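Local structure of pectate lyase (Paenibacillus sp. 0602, 5GT5) at residues Asn258-Ile263 against Arg281-His286; Asp79-His83 against Trp136-Ser141. The protein cleaves polygalacturonate, and probably also partly methylated pectins, by eliminative depolymerisation from within the chain, most likely with calcium as cofactor. The protein carries 1 engineered substitution. One frame throughout, in Å; residues are numbered along the deposited sequence.

Interaction 1. Residues Asn258-Ile263 against Arg281-His286; sequences NANLSI and RGGNAH
The side chains of Asn258 and Arg281 lie side by side and point the same way, amide and guanidinium planes 33° apart, yet it is the aliphatic part of the arginine that the amide touches. Asn258 ND2 lies 3.7 Å from both Arg281 CB and Arg281 CD, and donates to Thr252 O; Arg281 NE forms a salt bridge with Glu330. The His286 ring meets Tyr411 edge-to-face and Tyr288 with planes at about 30°, its nitrogens bonded to Tyr409 OH and Glu337. Asn258 CB and Leu261 CD1 both approach the arginine carbonyl, the leucine methyl at 3.6 Å from Arg281 O. Gly282 has positive phi, and a CB on it would clash with Asn258 CB; on Gly283 a CB would run into Leu261 O. The two chains therefore close together here, with Ala259 and Gly283 CA atoms only 4.2 Å apart. From Leu261 onward they form a parallel ladder between strands 262-271 and 284-288, neighbouring coils of the right-handed parallel beta-helix of polysaccharide lyase family 1. Asn284 N donates to Leu261 O (2.9 Å), tilted from the carbonyl plane, whereas Ile263 N meets Asn284 O nearly head-on and His286 N closes the ladder on Ile263 O at 2.9 Å. Side chains stack in register: Ile263 CG2 rests 3.6 Å from Ala285 CB, on the buried face that Val186 and Ile188 of strand 184-194 continue. CG1 of Ile263 stands opposite the backbone N (chi1 -172°), which turns CG2 toward the alanine. On the other face are Ser262 and Asn284, the latter with OD1 bonded to Asn402 N. A water donates to Ala259 O (2.9 Å) and to Leu261 O (2.7 Å) and accepts from Asn284 ND2, tying the 3-10 segment and Leu261 to the Asn284 side chain.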
loop_
_atom_site.group_PDB
_atom_site.type_symbol
_atom_site.label_atom_id
_atom_site.label_comp_id
_atom_site.label_asym_id
_atom_site.label_seq_id
_atom_site.Cartn_x
_atom_site.Cartn_y
_atom_site.Cartn_z
ATOM N N ASN A 258 4.222 13.548 5.925
ATOM C CA ASN A 258 4.807 12.907 7.099
ATOM C C ASN A 258 3.738 12.178 7.899
ATOM O O ASN A 258 4.042 11.200 8.609
ATOM C CB ASN A 258 5.499 13.930 7.993
ATOM C CG ASN A 258 6.738 14.545 7.354
ATOM O OD1 ASN A 258 7.334 13.968 6.458
ATOM N ND2 ASN A 258 7.180 15.687 7.887
ATOM N N ALA A 259 2.484 12.630 7.785
ATOM C CA ALA A 259 1.420 11.977 8.552
ATOM C C ALA A 259 1.229 10.544 8.103
ATOM O O ALA A 259 0.711 9.710 8.871
ATOM C CB ALA A 259 0.111 12.743 8.391
ATOM N N ASN A 260 1.694 10.229 6.895
ATOM C CA ASN A 260 1.527 8.884 6.353
ATOM C C ASN A 260 2.638 7.905 6.682
ATOM O O ASN A 260 2.532 6.705 6.366
ATOM C CB ASN A 260 1.358 8.955 4.838
ATOM C CG ASN A 260 0.192 9.829 4.441
ATOM O OD1 ASN A 260 0.369 10.812 3.734
ATOM N ND2 ASN A 260 -0.992 9.513 4.952
ATOM N N LEU A 261 3.718 8.417 7.268
ATOM C CA LEU A 261 4.835 7.545 7.616
ATOM C C LEU A 261 4.432 6.530 8.652
ATOM O O LEU A 261 3.812 6.897 9.662
ATOM C CB LEU A 261 6.018 8.364 8.121
ATOM C CG LEU A 261 6.606 9.383 7.150
ATOM C CD1 LEU A 261 7.348 10.483 7.917
ATOM C CD2 LEU A 261 7.521 8.721 6.102
ATOM N N SER A 262 4.769 5.270 8.416
ATOM C CA SER A 262 4.601 4.253 9.442
ATOM C C SER A 262 5.788 3.306 9.415
ATOM O O SER A 262 6.311 2.920 8.333
ATOM C CB SER A 262 3.265 3.505 9.327
ATOM O OG SER A 262 3.170 2.737 8.119
ATOM N N ILE A 263 6.253 2.979 10.619
ATOM C CA ILE A 263 7.398 2.097 10.771
ATOM C C ILE A 263 7.339 1.293 12.073
ATOM O O ILE A 263 6.948 1.813 13.121
ATOM C CB ILE A 263 8.718 2.904 10.662
ATOM C CG1 ILE A 263 9.909 1.961 10.612
ATOM C CG2 ILE A 263 8.914 3.910 11.809
ATOM C CD1 ILE A 263 11.198 2.653 10.121
ATOM N N ARG A 281 8.869 12.450 12.401
ATOM C CA ARG A 281 7.974 13.601 12.224
ATOM C C ARG A 281 6.604 13.088 11.804
ATOM O O ARG A 281 6.496 12.266 10.887
ATOM C CB ARG A 281 8.465 14.512 11.095
ATOM C CG ARG A 281 9.684 15.312 11.408
ATOM C CD ARG A 281 10.037 16.215 10.219
ATOM N NE ARG A 281 10.978 17.232 10.634
ATOM C CZ ARG A 281 12.296 17.172 10.521
ATOM N NH1 ARG A 281 12.902 16.122 9.966
ATOM N NH2 ARG A 281 13.031 18.183 10.965
ATOM N N GLY A 282 5.540 13.574 12.460
ATOM C CA GLY A 282 4.180 13.451 11.917
ATOM C C GLY A 282 3.442 12.123 11.930
ATOM O O GLY A 282 2.236 12.084 12.140
ATOM N N GLY A 283 4.140 11.033 11.642
ATOM C CA GLY A 283 3.483 9.743 11.451
ATOM C C GLY A 283 3.382 8.876 12.687
ATOM O O GLY A 283 3.079 9.375 13.767
ATOM N N ASN A 284 3.608 7.572 12.504
ATOM C CA ASN A 284 3.509 6.574 13.555
ATOM C C ASN A 284 4.706 5.665 13.546
ATOM O O ASN A 284 5.068 5.113 12.510
ATOM C CB ASN A 284 2.263 5.697 13.369
ATOM C CG ASN A 284 0.987 6.452 13.552
ATOM O OD1 ASN A 284 0.673 6.917 14.642
ATOM N ND2 ASN A 284 0.205 6.553 12.474
ATOM N N ALA A 285 5.341 5.506 14.703
ATOM C CA ALA A 285 6.454 4.577 14.835
ATOM C C ALA A 285 6.288 3.720 16.069
ATOM O O ALA A 285 5.999 4.259 17.142
ATOM C CB ALA A 285 7.769 5.316 14.920
ATOM N N HIS A 286 6.504 2.415 15.925
ATOM C CA HIS A 286 6.394 1.459 17.021
ATOM C C HIS A 286 7.687 0.666 17.107
ATOM O O HIS A 286 8.066 -0.014 16.136
ATOM C CB HIS A 286 5.185 0.541 16.755
ATOM C CG HIS A 286 4.996 -0.546 17.776
ATOM N ND1 HIS A 286 4.554 -1.805 17.433
ATOM C CD2 HIS A 286 5.121 -0.538 19.123
ATOM C CE1 HIS A 286 4.466 -2.549 18.523
ATOM N NE2 HIS A 286 4.816 -1.818 19.559
HETATM O O HOH W 1 1.069 6.903 9.680
#

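Interaction 2. Residues Asp79-His83 against Trp136-Ser141; sequences DALTH and WEWDES
Glu137 OE1 is gripped by two successive backbone N-H groups, Thr82 N and His83 N, each 2.9 Å from it. Both reach the oxygen from the same face of the carboxylate, well out of its plane. The other oxygen, Glu137 OE2, takes Leu81 N on its syn lone pair in a nearly straight bond (2.8 Å, 171°), and accepts from Asn149 ND2. One buried carboxylate thus satisfies three consecutive amides and holds the backbone of Leu81-His83; so many N-H donors would probably favour its ionised form. CG of Glu137 sits between backbone N and carbonyl carbon (chi1 70°), and the chain beyond it is extended, carrying the carboxylate under the loop. Replaced by an alanine, Glu137 would probably leave the N-H groups of Leu81, Thr82 and His83 without their acceptor and that backbone freer to shift. Thr82 OG1 passes over the glutamate, 3.1 Å from Glu137 CD, but its proton goes to Trp138 O at 2.7 Å, in the carbonyl plane and on a lone pair. Alongside, His83 CB packs against Glu137 CB at 3.6 Å. Within 136-141, Trp138 N lies over one face of the Trp136 indole, toward its rim, while Trp138 NE1 donates in its ring plane to Glu140 OE2 (2.8 Å). The contact joins two irregular loops of a family 1 pectate lyase, with Trp136 about 8 Å, side chain to side chain, from Asp174, a probable calcium ligand. His83 is the N-cap of helix 84-89, its ND1 accepting from Val85 N. Gln207 of helix 203-212 bonds both loops, through Thr82 O and Trp138 N, while Glu140 accepts from Met220 N and Tyr221 N in helix 219-225, and Trp138 packs against helices 219-225 and 233-241.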
loop_
_atom_site.group_PDB
_atom_site.type_symbol
_atom_site.label_atom_id
_atom_site.label_comp_id
_atom_site.label_asym_id
_atom_site.label_seq_id
_atom_site.Cartn_x
_atom_site.Cartn_y
_atom_site.Cartn_z
ATOM N N ASP A 79 31.199 12.796 -4.108
ATOM C CA ASP A 79 32.571 12.318 -4.029
ATOM C C ASP A 79 33.049 12.067 -2.613
ATOM O O ASP A 79 32.712 12.820 -1.697
ATOM C CB ASP A 79 33.501 13.370 -4.639
ATOM C CG ASP A 79 33.438 13.403 -6.152
ATOM O OD1 ASP A 79 32.855 12.480 -6.763
ATOM O OD2 ASP A 79 33.981 14.370 -6.722
ATOM N N ALA A 80 33.856 11.026 -2.457
ATOM C CA ALA A 80 34.608 10.852 -1.232
ATOM C C ALA A 80 35.676 11.941 -1.211
ATOM O O ALA A 80 36.406 12.146 -2.199
ATOM C CB ALA A 80 35.227 9.456 -1.191
ATOM N N LEU A 81 35.743 12.653 -0.090
ATOM C CA LEU A 81 36.700 13.748 0.097
ATOM C C LEU A 81 37.848 13.417 1.026
ATOM O O LEU A 81 38.862 14.122 1.001
ATOM C CB LEU A 81 35.977 14.969 0.672
ATOM C CG LEU A 81 34.719 15.380 -0.096
ATOM C CD1 LEU A 81 33.933 16.518 0.578
ATOM C CD2 LEU A 81 35.115 15.741 -1.529
ATOM N N THR A 82 37.699 12.389 1.864
ATOM C CA THR A 82 38.682 12.166 2.949
ATOM C C THR A 82 39.128 10.731 3.201
ATOM O O THR A 82 40.270 10.510 3.583
ATOM C CB THR A 82 38.163 12.705 4.311
ATOM O OG1 THR A 82 36.880 12.090 4.560
ATOM C CG2 THR A 82 38.040 14.247 4.312
ATOM N N HIS A 83 38.265 9.736 3.007
ATOM C CA HIS A 83 38.693 8.380 3.342
ATOM C C HIS A 83 39.628 7.840 2.262
ATOM O O HIS A 83 39.250 7.835 1.085
ATOM C CB HIS A 83 37.523 7.410 3.552
ATOM C CG HIS A 83 37.897 6.201 4.346
ATOM N ND1 HIS A 83 38.783 5.241 3.879
ATOM C CD2 HIS A 83 37.545 5.822 5.594
ATOM C CE1 HIS A 83 38.943 4.319 4.814
ATOM N NE2 HIS A 83 38.211 4.654 5.868
ATOM N N TRP A 136 31.259 5.419 5.353
ATOM C CA TRP A 136 31.529 6.556 6.238
ATOM C C TRP A 136 32.897 7.128 5.910
ATOM O O TRP A 136 33.814 6.377 5.576
ATOM C CB TRP A 136 31.480 6.139 7.717
ATOM C CG TRP A 136 31.875 7.257 8.692
ATOM C CD1 TRP A 136 31.041 8.177 9.281
ATOM C CD2 TRP A 136 33.200 7.558 9.149
ATOM N NE1 TRP A 136 31.777 9.024 10.091
ATOM C CE2 TRP A 136 33.099 8.670 10.025
ATOM C CE3 TRP A 136 34.466 6.989 8.900
ATOM C CZ2 TRP A 136 34.220 9.222 10.647
ATOM C CZ3 TRP A 136 35.576 7.527 9.526
ATOM C CH2 TRP A 136 35.453 8.637 10.369
ATOM N N GLU A 137 33.043 8.449 6.016
ATOM C CA GLU A 137 34.355 9.108 6.031
ATOM C C GLU A 137 34.259 10.314 6.935
ATOM O O GLU A 137 33.177 10.748 7.282
ATOM C CB GLU A 137 34.825 9.484 4.621
ATOM C CG GLU A 137 34.014 10.623 3.990
ATOM C CD GLU A 137 34.622 11.100 2.688
ATOM O OE1 GLU A 137 35.547 10.418 2.165
ATOM O OE2 GLU A 137 34.172 12.153 2.189
ATOM N N TRP A 138 35.421 10.802 7.356
ATOM C CA TRP A 138 35.533 11.974 8.214
ATOM C C TRP A 138 35.031 13.236 7.505
ATOM O O TRP A 138 35.256 13.434 6.310
ATOM C CB TRP A 138 37.017 12.082 8.598
ATOM C CG TRP A 138 37.410 13.308 9.398
ATOM C CD1 TRP A 138 37.900 14.484 8.900
ATOM C CD2 TRP A 138 37.384 13.453 10.831
ATOM N NE1 TRP A 138 38.185 15.350 9.935
ATOM C CE2 TRP A 138 37.882 14.743 11.128
ATOM C CE3 TRP A 138 37.009 12.612 11.884
ATOM C CZ2 TRP A 138 37.987 15.230 12.437
ATOM C CZ3 TRP A 138 37.136 13.082 13.213
ATOM C CH2 TRP A 138 37.612 14.391 13.469
ATOM N N ASP A 139 34.362 14.094 8.261
ATOM C CA ASP A 139 33.833 15.327 7.688
ATOM C C ASP A 139 34.655 16.575 8.023
ATOM O O ASP A 139 34.518 17.134 9.124
ATOM C CB ASP A 139 32.410 15.552 8.171
ATOM C CG ASP A 139 31.869 16.876 7.747
ATOM O OD1 ASP A 139 32.287 17.409 6.676
ATOM O OD2 ASP A 139 31.023 17.430 8.507
ATOM N N GLU A 140 35.458 17.036 7.063
ATOM C CA GLU A 140 36.031 18.373 7.146
ATOM C C GLU A 140 35.116 19.446 6.560
ATOM O O GLU A 140 35.005 20.553 7.136
ATOM C CB GLU A 140 37.363 18.429 6.426
ATOM C CG GLU A 140 38.475 17.662 7.133
ATOM C CD GLU A 140 39.048 18.388 8.344
ATOM O OE1 GLU A 140 38.991 19.655 8.396
ATOM O OE2 GLU A 140 39.580 17.694 9.259
ATOM N N SER A 141 34.472 19.150 5.429
ATOM C CA SER A 141 33.731 20.160 4.672
ATOM C C SER A 141 32.670 20.886 5.473
ATOM O O SER A 141 32.529 22.123 5.374
ATOM C CB SER A 141 33.100 19.504 3.436
ATOM O OG SER A 141 32.441 20.478 2.647
#

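The two interactions share no secondary-structure element; their centres lie 32 Å apart, on opposite sides of the chain's centre, with nearest atoms about 18 Å apart. Interaction 1 belongs to the beta-helix: mostly buried, it is built from regular main-chain bonds between neighbouring coils, glycines, aliphatic groups, asparagines and a bridging water. Interaction 2 is partly buried and lies among the helices and loops outside that framework. Lacking strands to supply repeating bonds, it relies on side chains to satisfy backbone groups, above all one carboxylate. Each nonetheless lies near a probable functional site: the Arg281 side chain is about 7 Å from that of the likely catalytic Arg276, that of Trp136 about 8 Å from that of Asp174.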